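Local coordinates for protein Epf (Streptococcus pyogenes, PDB 4ES8) that acts as a cell-surface adhesin that binds to cells through an N-terminal domain containing a carbohydrate-binding module, at residues G126-F137 with P185-E195; D24-W32 with F101-I109. One frame throughout, in Å; residues are numbered along the deposited sequence. Where two conformers were deposited one is given.

Interaction 1 of 2, residues G126-F137 with P185-E195; sequences GITVDYRIGSAF and PMSLVLLSKVE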
loop_
_atom_site.group_PDB
_atom_site.type_symbol
_atom_site.label_atom_id
_atom_site.label_comp_id
_atom_site.label_asym_id
_atom_site.label_seq_id
_atom_site.Cartn_x
_atom_site.Cartn_y
_atom_site.Cartn_z
ATOM N N GLY A 126 -27.608 5.203 -12.610
ATOM C CA GLY A 126 -28.009 3.848 -12.212
ATOM C C GLY A 126 -26.858 3.031 -11.664
ATOM O O GLY A 126 -27.081 1.967 -11.092
ATOM N N ILE A 127 -25.615 3.498 -11.860
ATOM C CA ILE A 127 -24.463 2.758 -11.322
ATOM C C ILE A 127 -24.037 3.363 -9.987
ATOM O O ILE A 127 -23.940 4.601 -9.846
ATOM C CB ILE A 127 -23.270 2.740 -12.320
ATOM C CG1 ILE A 127 -23.641 1.983 -13.637
ATOM C CG2 ILE A 127 -22.005 2.154 -11.657
ATOM C CD1 ILE A 127 -22.525 1.929 -14.658
ATOM N N THR A 128 -23.779 2.483 -8.992
ATOM C CA THR A 128 -23.224 2.919 -7.713
ATOM C C THR A 128 -21.862 2.241 -7.596
ATOM O O THR A 128 -21.595 1.235 -8.272
ATOM C CB THR A 128 -24.169 2.682 -6.542
ATOM O OG1 THR A 128 -24.590 1.312 -6.558
ATOM C CG2 THR A 128 -25.415 3.606 -6.604
ATOM N N VAL A 129 -20.959 2.867 -6.850
ATOM C CA VAL A 129 -19.558 2.478 -6.818
ATOM C C VAL A 129 -19.051 2.333 -5.396
ATOM O O VAL A 129 -19.437 3.096 -4.497
ATOM C CB VAL A 129 -18.779 3.621 -7.581
ATOM C CG1 VAL A 129 -17.257 3.481 -7.477
ATOM C CG2 VAL A 129 -19.205 3.701 -9.051
ATOM N N ASP A 130 -18.114 1.395 -5.222
ATOM C CA ASP A 130 -17.415 1.198 -3.946
ATOM C C ASP A 130 -15.927 1.034 -4.242
ATOM O O ASP A 130 -15.560 0.599 -5.344
ATOM C CB ASP A 130 -17.961 -0.026 -3.174
ATOM C CG ASP A 130 -17.507 -0.127 -1.710
ATOM O OD1 ASP A 130 -16.936 0.866 -1.180
ATOM O OD2 ASP A 130 -17.692 -1.205 -1.107
ATOM N N TYR A 131 -15.091 1.395 -3.275
ATOM C CA TYR A 131 -13.624 1.254 -3.358
ATOM C C TYR A 131 -13.165 0.482 -2.137
ATOM O O TYR A 131 -13.483 0.876 -1.013
ATOM C CB TYR A 131 -12.894 2.605 -3.387
ATOM C CG TYR A 131 -13.430 3.656 -4.338
ATOM C CD1 TYR A 131 -13.653 3.366 -5.687
ATOM C CD2 TYR A 131 -13.605 4.973 -3.921
ATOM C CE1 TYR A 131 -14.070 4.356 -6.579
ATOM C CE2 TYR A 131 -14.018 5.965 -4.800
ATOM C CZ TYR A 131 -14.258 5.651 -6.129
ATOM O OH TYR A 131 -14.689 6.630 -6.991
ATOM N N ARG A 132 -12.430 -0.599 -2.349
ATOM C CA ARG A 132 -11.952 -1.395 -1.235
ATOM C C ARG A 132 -10.518 -1.781 -1.420
ATOM O O ARG A 132 -10.007 -1.689 -2.529
ATOM C CB ARG A 132 -12.788 -2.689 -1.118
ATOM C CG ARG A 132 -14.267 -2.493 -0.756
ATOM C CD ARG A 132 -14.494 -2.294 0.732
ATOM N NE ARG A 132 -15.887 -1.913 0.964
ATOM C CZ ARG A 132 -16.368 -1.617 2.162
ATOM N NH1 ARG A 132 -15.565 -1.616 3.226
ATOM N NH2 ARG A 132 -17.648 -1.281 2.307
ATOM N N ILE A 133 -9.882 -2.262 -0.343
ATOM C CA ILE A 133 -8.557 -2.876 -0.437
ATOM C C ILE A 133 -8.784 -4.384 -0.377
ATOM O O ILE A 133 -9.666 -4.850 0.359
ATOM C CB ILE A 133 -7.591 -2.397 0.678
ATOM C CG1 ILE A 133 -7.543 -0.851 0.742
ATOM C CG2 ILE A 133 -6.174 -3.001 0.488
ATOM C CD1 ILE A 133 -7.114 -0.147 -0.536
ATOM N N GLY A 134 -8.003 -5.144 -1.132
ATOM C CA GLY A 134 -8.145 -6.586 -1.063
ATOM C C GLY A 134 -6.837 -7.306 -1.320
ATOM O O GLY A 134 -5.792 -6.681 -1.523
ATOM N N SER A 135 -6.908 -8.646 -1.329
ATOM C CA SER A 135 -5.744 -9.432 -1.728
ATOM C C SER A 135 -5.408 -9.143 -3.193
ATOM O O SER A 135 -6.280 -8.728 -3.967
ATOM C CB SER A 135 -6.062 -10.918 -1.590
ATOM O OG SER A 135 -7.205 -11.269 -2.352
ATOM N N ALA A 136 -4.155 -9.394 -3.608
ATOM C CA ALA A 136 -3.847 -9.234 -5.021
ATOM C C ALA A 136 -4.594 -10.263 -5.839
ATOM O O ALA A 136 -4.847 -11.373 -5.352
ATOM C CB ALA A 136 -2.341 -9.420 -5.241
ATOM N N PHE A 137 -4.943 -9.907 -7.077
ATOM C CA PHE A 137 -5.471 -10.861 -8.053
ATOM C C PHE A 137 -4.360 -11.902 -8.217
ATOM O O PHE A 137 -3.192 -11.534 -8.401
ATOM C CB PHE A 137 -5.793 -10.146 -9.352
ATOM C CG PHE A 137 -5.950 -11.060 -10.553
ATOM C CD1 PHE A 137 -6.866 -12.115 -10.531
ATOM C CD2 PHE A 137 -5.256 -10.809 -11.733
ATOM C CE1 PHE A 137 -7.045 -12.930 -11.657
ATOM C CE2 PHE A 137 -5.443 -11.618 -12.858
ATOM C CZ PHE A 137 -6.332 -12.677 -12.807
ATOM N N PRO A 185 2.005 -8.338 -2.296
ATOM C CA PRO A 185 1.135 -7.544 -3.181
ATOM C C PRO A 185 -0.309 -7.559 -2.697
ATOM O O PRO A 185 -0.773 -8.553 -2.121
ATOM C CB PRO A 185 1.244 -8.259 -4.541
ATOM C CG PRO A 185 1.652 -9.674 -4.201
ATOM C CD PRO A 185 2.533 -9.543 -2.981
ATOM N N MET A 186 -0.994 -6.444 -2.930
ATOM C CA MET A 186 -2.414 -6.299 -2.622
ATOM C C MET A 186 -3.116 -5.732 -3.839
ATOM O O MET A 186 -2.516 -5.675 -4.910
ATOM C CB MET A 186 -2.609 -5.408 -1.389
ATOM C CG MET A 186 -2.157 -6.088 -0.103
ATOM S SD MET A 186 -2.481 -5.100 1.354
ATOM C CE MET A 186 -4.100 -5.112 1.366
ATOM N N SER A 187 -4.385 -5.365 -3.711
ATOM C CA SER A 187 -5.073 -4.754 -4.837
ATOM C C SER A 187 -5.967 -3.623 -4.357
ATOM O O SER A 187 -6.438 -3.606 -3.209
ATOM C CB SER A 187 -5.913 -5.774 -5.618
ATOM O OG SER A 187 -6.993 -6.286 -4.855
ATOM N N LEU A 188 -6.181 -2.682 -5.256
ATOM C CA LEU A 188 -7.258 -1.721 -5.163
ATOM C C LEU A 188 -8.441 -2.401 -5.823
ATOM O O LEU A 188 -8.325 -2.829 -6.984
ATOM C CB LEU A 188 -6.918 -0.382 -5.854
ATOM C CG LEU A 188 -8.114 0.589 -6.003
ATOM C CD1 LEU A 188 -8.641 1.080 -4.638
ATOM C CD2 LEU A 188 -7.720 1.811 -6.809
ATOM N N VAL A 189 -9.551 -2.548 -5.099
ATOM C CA VAL A 189 -10.760 -3.164 -5.638
ATOM C C VAL A 189 -11.721 -2.070 -6.068
ATOM O O VAL A 189 -12.121 -1.233 -5.252
ATOM C CB VAL A 189 -11.435 -4.148 -4.644
ATOM C CG1 VAL A 189 -12.429 -5.043 -5.402
ATOM C CG2 VAL A 189 -10.384 -5.004 -3.946
ATOM N N LEU A 190 -12.045 -2.060 -7.362
ATOM C CA LEU A 190 -12.924 -1.034 -7.958
ATOM C C LEU A 190 -14.257 -1.687 -8.262
ATOM O O LEU A 190 -14.350 -2.484 -9.211
ATOM C CB LEU A 190 -12.282 -0.485 -9.231
ATOM C CG LEU A 190 -10.959 0.258 -8.980
ATOM C CD1 LEU A 190 -10.207 0.442 -10.267
ATOM C CD2 LEU A 190 -11.193 1.610 -8.291
ATOM N N LEU A 191 -15.266 -1.437 -7.410
ATOM C CA LEU A 191 -16.548 -2.114 -7.528
ATOM C C LEU A 191 -17.635 -1.220 -8.024
ATOM O O LEU A 191 -17.705 -0.047 -7.656
ATOM C CB LEU A 191 -17.002 -2.712 -6.167
ATOM C CG LEU A 191 -15.961 -3.570 -5.441
ATOM C CD1 LEU A 191 -15.266 -2.765 -4.358
ATOM C CD2 LEU A 191 -16.616 -4.794 -4.809
ATOM N N SER A 192 -18.526 -1.792 -8.846
ATOM C CA SER A 192 -19.710 -1.044 -9.285
ATOM C C SER A 192 -20.891 -1.980 -9.324
ATOM O O SER A 192 -20.723 -3.206 -9.317
ATOM C CB SER A 192 -19.481 -0.381 -10.643
ATOM O OG SER A 192 -19.166 -1.308 -11.668
ATOM N N LYS A 193 -22.099 -1.414 -9.337
ATOM C CA LYS A 193 -23.266 -2.264 -9.411
ATOM C C LYS A 193 -24.451 -1.520 -9.976
ATOM O O LYS A 193 -24.476 -0.284 -9.974
ATOM C CB LYS A 193 -23.592 -2.879 -8.040
ATOM C CG LYS A 193 -24.299 -1.971 -7.065
ATOM C CD LYS A 193 -24.848 -2.809 -5.896
ATOM C CE LYS A 193 -25.261 -2.000 -4.707
ATOM N NZ LYS A 193 -25.638 -2.880 -3.566
ATOM N N VAL A 194 -25.431 -2.301 -10.456
ATOM C CA VAL A 194 -26.739 -1.794 -10.871
ATOM C C VAL A 194 -27.758 -2.441 -9.944
ATOM O O VAL A 194 -27.630 -3.630 -9.632
ATOM C CB VAL A 194 -27.061 -2.023 -12.378
ATOM C CG1 VAL A 194 -26.147 -1.163 -13.250
ATOM C CG2 VAL A 194 -26.974 -3.496 -12.797
ATOM N N GLU A 195 -28.774 -1.676 -9.521
ATOM C CA GLU A 195 -29.860 -2.173 -8.666
ATOM C C GLU A 195 -31.063 -2.556 -9.479
ATOM O O GLU A 195 -31.886 -3.338 -9.005
ATOM C CB GLU A 195 -30.292 -1.110 -7.636
ATOM C CG GLU A 195 -29.201 -0.714 -6.667
ATOM C CD GLU A 195 -29.129 -1.505 -5.383
ATOM O OE1 GLU A 195 -29.617 -2.660 -5.345
ATOM O OE2 GLU A 195 -28.569 -0.963 -4.405
HETATM O O HOH W 1 -29.413 0.786 -10.978
HETATM O O HOH W 2 -26.439 0.946 -4.620
HETATM O O HOH W 3 -2.416 -10.970 -1.829
#

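Interaction 2 of 2, residues D24-W32 with F101-I109; sequences DLMNFKGTW and FKVNTKSLI. With GOL (glycerol), chain C.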
loop_
_atom_site.group_PDB
_atom_site.type_symbol
_atom_site.label_atom_id
_atom_site.label_comp_id
_atom_site.label_asym_id
_atom_site.label_seq_id
_atom_site.Cartn_x
_atom_site.Cartn_y
_atom_site.Cartn_z
ATOM N N ASP A 24 6.333 4.699 -7.445
ATOM C CA ASP A 24 4.931 4.310 -7.655
ATOM C C ASP A 24 4.920 2.794 -7.541
ATOM O O ASP A 24 5.745 2.127 -8.196
ATOM C CB ASP A 24 4.386 4.789 -9.020
ATOM C CG ASP A 24 3.001 4.287 -9.439
ATOM O OD1 ASP A 24 2.272 3.714 -8.586
ATOM O OD2 ASP A 24 2.633 4.492 -10.610
ATOM N N LEU A 25 4.014 2.246 -6.735
ATOM C CA LEU A 25 3.996 0.801 -6.531
ATOM C C LEU A 25 2.824 0.089 -7.180
ATOM O O LEU A 25 2.529 -1.068 -6.811
ATOM C CB LEU A 25 4.032 0.497 -5.026
ATOM C CG LEU A 25 5.231 1.083 -4.284
ATOM C CD1 LEU A 25 5.071 0.878 -2.755
ATOM C CD2 LEU A 25 6.575 0.486 -4.814
ATOM N N MET A 26 2.171 0.727 -8.173
ATOM C CA MET A 26 1.118 0.069 -8.940
ATOM C C MET A 26 1.692 -1.010 -9.810
ATOM O O MET A 26 2.857 -0.876 -10.238
ATOM C CB MET A 26 0.448 1.082 -9.872
ATOM C CG MET A 26 -0.489 1.991 -9.186
ATOM S SD MET A 26 -1.795 1.192 -8.221
ATOM C CE MET A 26 -2.532 0.283 -9.389
ATOM N N ASN A 27 0.922 -2.044 -10.121
ATOM C CA ASN A 27 1.346 -3.049 -11.087
ATOM C C ASN A 27 0.189 -3.188 -12.073
ATOM O O ASN A 27 -0.585 -4.166 -12.015
ATOM C CB ASN A 27 1.785 -4.373 -10.472
ATOM C CG ASN A 27 2.532 -5.229 -11.491
ATOM O OD1 ASN A 27 2.837 -4.784 -12.619
ATOM N ND2 ASN A 27 2.868 -6.450 -11.100
ATOM N N PHE A 28 0.030 -2.167 -12.943
ATOM C CA PHE A 28 -1.081 -2.098 -13.884
ATOM C C PHE A 28 -0.536 -1.977 -15.308
ATOM O O PHE A 28 -0.137 -0.875 -15.709
ATOM C CB PHE A 28 -2.015 -0.912 -13.532
ATOM C CG PHE A 28 -3.184 -0.749 -14.473
ATOM C CD1 PHE A 28 -4.342 -1.501 -14.311
ATOM C CD2 PHE A 28 -3.144 0.185 -15.504
ATOM C CE1 PHE A 28 -5.437 -1.338 -15.184
ATOM C CE2 PHE A 28 -4.234 0.346 -16.367
ATOM C CZ PHE A 28 -5.374 -0.419 -16.204
ATOM N N LYS A 29 -0.487 -3.107 -16.050
ATOM C CA LYS A 29 0.040 -3.067 -17.422
ATOM C C LYS A 29 -1.068 -2.973 -18.487
ATOM O O LYS A 29 -0.769 -2.974 -19.682
ATOM C CB LYS A 29 0.956 -4.262 -17.692
ATOM C CG LYS A 29 2.305 -4.150 -16.974
ATOM C CD LYS A 29 3.371 -3.546 -17.857
ATOM C CE LYS A 29 4.696 -3.503 -17.138
ATOM N NZ LYS A 29 5.360 -4.834 -17.108
ATOM N N GLY A 30 -2.334 -2.890 -18.066
ATOM C CA GLY A 30 -3.453 -2.721 -18.979
ATOM C C GLY A 30 -3.765 -3.958 -19.790
ATOM O O GLY A 30 -3.938 -3.887 -21.014
ATOM N N THR A 31 -3.884 -5.104 -19.102
ATOM C CA THR A 31 -4.192 -6.338 -19.814
ATOM C C THR A 31 -5.030 -7.290 -18.973
ATOM O O THR A 31 -4.860 -7.384 -17.733
ATOM C CB THR A 31 -2.867 -7.055 -20.288
ATOM O OG1 THR A 31 -3.218 -8.234 -21.022
ATOM C CG2 THR A 31 -1.927 -7.438 -19.127
ATOM N N TRP A 32 -5.874 -8.063 -19.686
ATOM C CA TRP A 32 -6.658 -9.153 -19.103
ATOM C C TRP A 32 -5.908 -10.513 -19.140
ATOM O O TRP A 32 -6.373 -11.466 -18.509
ATOM C CB TRP A 32 -8.012 -9.338 -19.806
ATOM C CG TRP A 32 -8.881 -8.128 -19.834
ATOM C CD1 TRP A 32 -9.466 -7.580 -20.939
ATOM C CD2 TRP A 32 -9.389 -7.402 -18.703
ATOM N NE1 TRP A 32 -10.287 -6.535 -20.575
ATOM C CE2 TRP A 32 -10.246 -6.391 -19.206
ATOM C CE3 TRP A 32 -9.183 -7.486 -17.304
ATOM C CZ2 TRP A 32 -10.920 -5.489 -18.367
ATOM C CZ3 TRP A 32 -9.812 -6.555 -16.481
ATOM C CH2 TRP A 32 -10.656 -5.562 -17.012
ATOM N N PHE A 101 -13.223 -4.941 -10.316
ATOM C CA PHE A 101 -11.869 -5.123 -10.818
ATOM C C PHE A 101 -10.868 -5.125 -9.674
ATOM O O PHE A 101 -11.069 -4.442 -8.666
ATOM C CB PHE A 101 -11.499 -3.991 -11.788
ATOM C CG PHE A 101 -12.460 -3.896 -12.949
ATOM C CD1 PHE A 101 -12.578 -4.935 -13.863
ATOM C CD2 PHE A 101 -13.226 -2.750 -13.145
ATOM C CE1 PHE A 101 -13.477 -4.853 -14.927
ATOM C CE2 PHE A 101 -14.114 -2.666 -14.210
ATOM C CZ PHE A 101 -14.222 -3.709 -15.111
ATOM N N LYS A 102 -9.763 -5.855 -9.835
ATOM C CA LYS A 102 -8.660 -5.764 -8.897
ATOM C C LYS A 102 -7.461 -5.268 -9.661
ATOM O O LYS A 102 -7.030 -5.912 -10.634
ATOM C CB LYS A 102 -8.358 -7.115 -8.205
ATOM C CG LYS A 102 -9.291 -7.386 -7.037
ATOM C CD LYS A 102 -8.854 -8.648 -6.268
ATOM C CE LYS A 102 -9.443 -8.672 -4.892
ATOM N NZ LYS A 102 -8.861 -9.790 -4.065
ATOM N N VAL A 103 -6.939 -4.113 -9.260
ATOM C CA VAL A 103 -5.708 -3.567 -9.847
ATOM C C VAL A 103 -4.618 -3.788 -8.821
ATOM O O VAL A 103 -4.694 -3.304 -7.676
ATOM C CB VAL A 103 -5.850 -2.104 -10.262
ATOM C CG1 VAL A 103 -4.524 -1.614 -10.839
ATOM C CG2 VAL A 103 -6.947 -1.957 -11.310
ATOM N N ASN A 104 -3.653 -4.634 -9.191
ATOM C CA ASN A 104 -2.630 -5.069 -8.261
ATOM C C ASN A 104 -1.549 -4.036 -7.973
ATOM O O ASN A 104 -1.270 -3.165 -8.801
ATOM C CB ASN A 104 -1.941 -6.329 -8.780
ATOM C CG ASN A 104 -2.749 -7.587 -8.563
ATOM O OD1 ASN A 104 -3.845 -7.582 -7.981
ATOM N ND2 ASN A 104 -2.224 -8.706 -9.058
ATOM N N THR A 105 -0.984 -4.131 -6.781
ATOM C CA THR A 105 0.205 -3.383 -6.401
ATOM C C THR A 105 1.418 -4.302 -6.493
ATOM O O THR A 105 1.279 -5.539 -6.560
ATOM C CB THR A 105 0.101 -2.840 -4.949
ATOM O OG1 THR A 105 0.275 -3.930 -4.027
ATOM C CG2 THR A 105 -1.253 -2.135 -4.671
ATOM N N LYS A 106 2.607 -3.711 -6.392
ATOM C CA LYS A 106 3.810 -4.491 -6.184
ATOM C C LYS A 106 3.804 -4.969 -4.716
ATOM O O LYS A 106 2.877 -4.643 -3.941
ATOM C CB LYS A 106 5.060 -3.632 -6.472
ATOM C CG LYS A 106 5.129 -3.028 -7.885
ATOM C CD LYS A 106 5.398 -4.043 -8.963
ATOM C CE LYS A 106 5.454 -3.404 -10.349
ATOM N NZ LYS A 106 6.626 -2.467 -10.492
ATOM N N SER A 107 4.847 -5.703 -4.310
ATOM C CA SER A 107 4.925 -6.209 -2.944
ATOM C C SER A 107 5.028 -5.066 -1.943
ATOM O O SER A 107 5.947 -4.225 -2.033
ATOM C CB SER A 107 6.119 -7.146 -2.791
ATOM O OG SER A 107 6.056 -7.816 -1.542
ATOM N N LEU A 108 4.075 -5.037 -0.988
ATOM C CA LEU A 108 4.063 -3.989 0.029
ATOM C C LEU A 108 4.732 -4.497 1.309
ATOM O O LEU A 108 4.881 -5.713 1.491
ATOM C CB LEU A 108 2.610 -3.527 0.321
ATOM C CG LEU A 108 1.769 -3.117 -0.912
ATOM C CD1 LEU A 108 0.393 -2.648 -0.493
ATOM C CD2 LEU A 108 2.475 -2.035 -1.737
ATOM N N ILE A 109 5.152 -3.571 2.168
ATOM C CA ILE A 109 5.771 -3.906 3.450
ATOM C C ILE A 109 4.686 -3.963 4.507
ATOM O O ILE A 109 3.797 -3.112 4.537
ATOM C CB ILE A 109 6.874 -2.875 3.813
ATOM C CG1 ILE A 109 8.032 -2.987 2.796
ATOM C CG2 ILE A 109 7.407 -3.091 5.257
ATOM C CD1 ILE A 109 9.010 -1.793 2.849
HETATM C C1 GOL C . 4.675 -1.513 -13.358
HETATM O O1 GOL C . 6.102 -1.406 -13.120
HETATM C C2 GOL C . 4.235 -0.387 -14.286
HETATM O O2 GOL C . 4.655 0.877 -13.788
HETATM C C3 GOL C . 2.718 -0.438 -14.479
HETATM O O3 GOL C . 2.019 -0.168 -13.251
HETATM O O HOH W 4 7.617 0.483 -8.979
HETATM O O HOH W 5 5.415 -0.089 -9.738
HETATM O O HOH W 6 -3.267 -5.118 -12.116
HETATM O O HOH W 7 2.403 -7.320 -8.215
#

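Interaction 1 of 2, residues G126-F137 with P185-E195
Ser135 O is gripped by two donors: Ser187 OG reaches it from across the pair at 2.7 Å, well above the carbonyl plane, and Lys102 NZ of strand 97-105 also bonds to it. The Ser187 hydroxyl stands between its own backbone N and carbonyl carbon (chi1 66°), which turns it to the neighbouring strand. From there to Thr128 and Lys193 the register is regular and antiparallel. Reciprocal N-H...O bonds join Gly134 with Ser187, Arg132 with Val189, Asp130 with Leu191 and Thr128 with Lys193; the shortest runs from Val189 N to Arg132 O, 2.7 Å. On the face bearing Asp130 and Arg132, Leu191 CD1 lies 3.7 Å from Arg132 CG. Beyond this contact the arginine chain bends at chi2 (-81°), and its NE meets Asp130 OD2 at 2.8 Å on the syn side, within the guanidinium plane; NH1 pairs with Glu150, so two carboxylates hold the group. On the other face Tyr131 CD1 approaches Leu190 CD2 at 4.0 Å, while the phenol bonds to Gln120. This mainly apolar face packs through Leu188 and Leu190 on strand 202-213 of a second antiparallel sheet, which fits a beta-sandwich, consistent with the carbohydrate-binding module.

Interaction 2 of 2, residues D24-W32 with F101-I109
Phe28 and Val103 meet with the valine methyls slanting against the ring: CG1 of Val103 lies 3.5 Å from CD1 of Phe28, and CG2 of Val103 also reaches that ring carbon. With CG anti to the Phe28 backbone N (chi1 179°), the ring reaches along the valine, and CB also touches Val103 CG1; the N of Gly30 sits over the centre of one ring face. Farther along, the six-membered ring of Trp32 and the ring of Phe101 are inclined by 31° with centroids 5.7 Å apart. Their closest atoms are Trp32 CH2 and Phe101 CE1, at 3.6 Å.

Toward the other end, the Lys106 side chain crosses that of Asn27 at about a right angle, bringing its CE to 3.6 Å from Asn27 CG. Its chain folds at chi2 (-71°) and chi4, and NZ bonds to a glycerol hydroxyl, O1, and to a water lying within bonding distance of the carbonyls of Asp24 and Met26, though it may not serve both at once. Glycerol O3 accepts from Phe28 N; this molecule probably came from the crystallisation liquor. Leu25 CD1 touches Leu108 CD2.

Two direct backbone bonds join the segments. Lys106 N points almost straight at Leu25 O, 2.7 Å away, and Asn27 N gives a more bent bond to Asn104 O at 2.8 Å. A water links Asn27 O to Asn104 N. The short, weakly bonded strand 26-27 runs antiparallel beside the C-terminal end of strand 97-105, with Met26 resting on strand 202-213 and Phe28 and Trp32 on strand 76-80.

Overall arrangement
Strand 97-105 ties the two contacts together: it pairs with 186-194 of interaction 1 and with 26-27 of interaction 2, all antiparallel in one sheet, the contact centres about 14 Å apart. Phe137 N bonding to Asn104 OD1 joins them directly. Both are mainly buried, but their chemistry differs. Interaction 1 covers 888 Å² and rests on eight backbone bonds between two full strands, with one mixed and one mainly apolar face. Interaction 2 covers 548 Å², with two backbone bonds; aromatic and aliphatic side chains and bridging waters carry much of it, and the exposed Lys106 contributes its long side chain. Both reach the opposing sheet through strand 202-213.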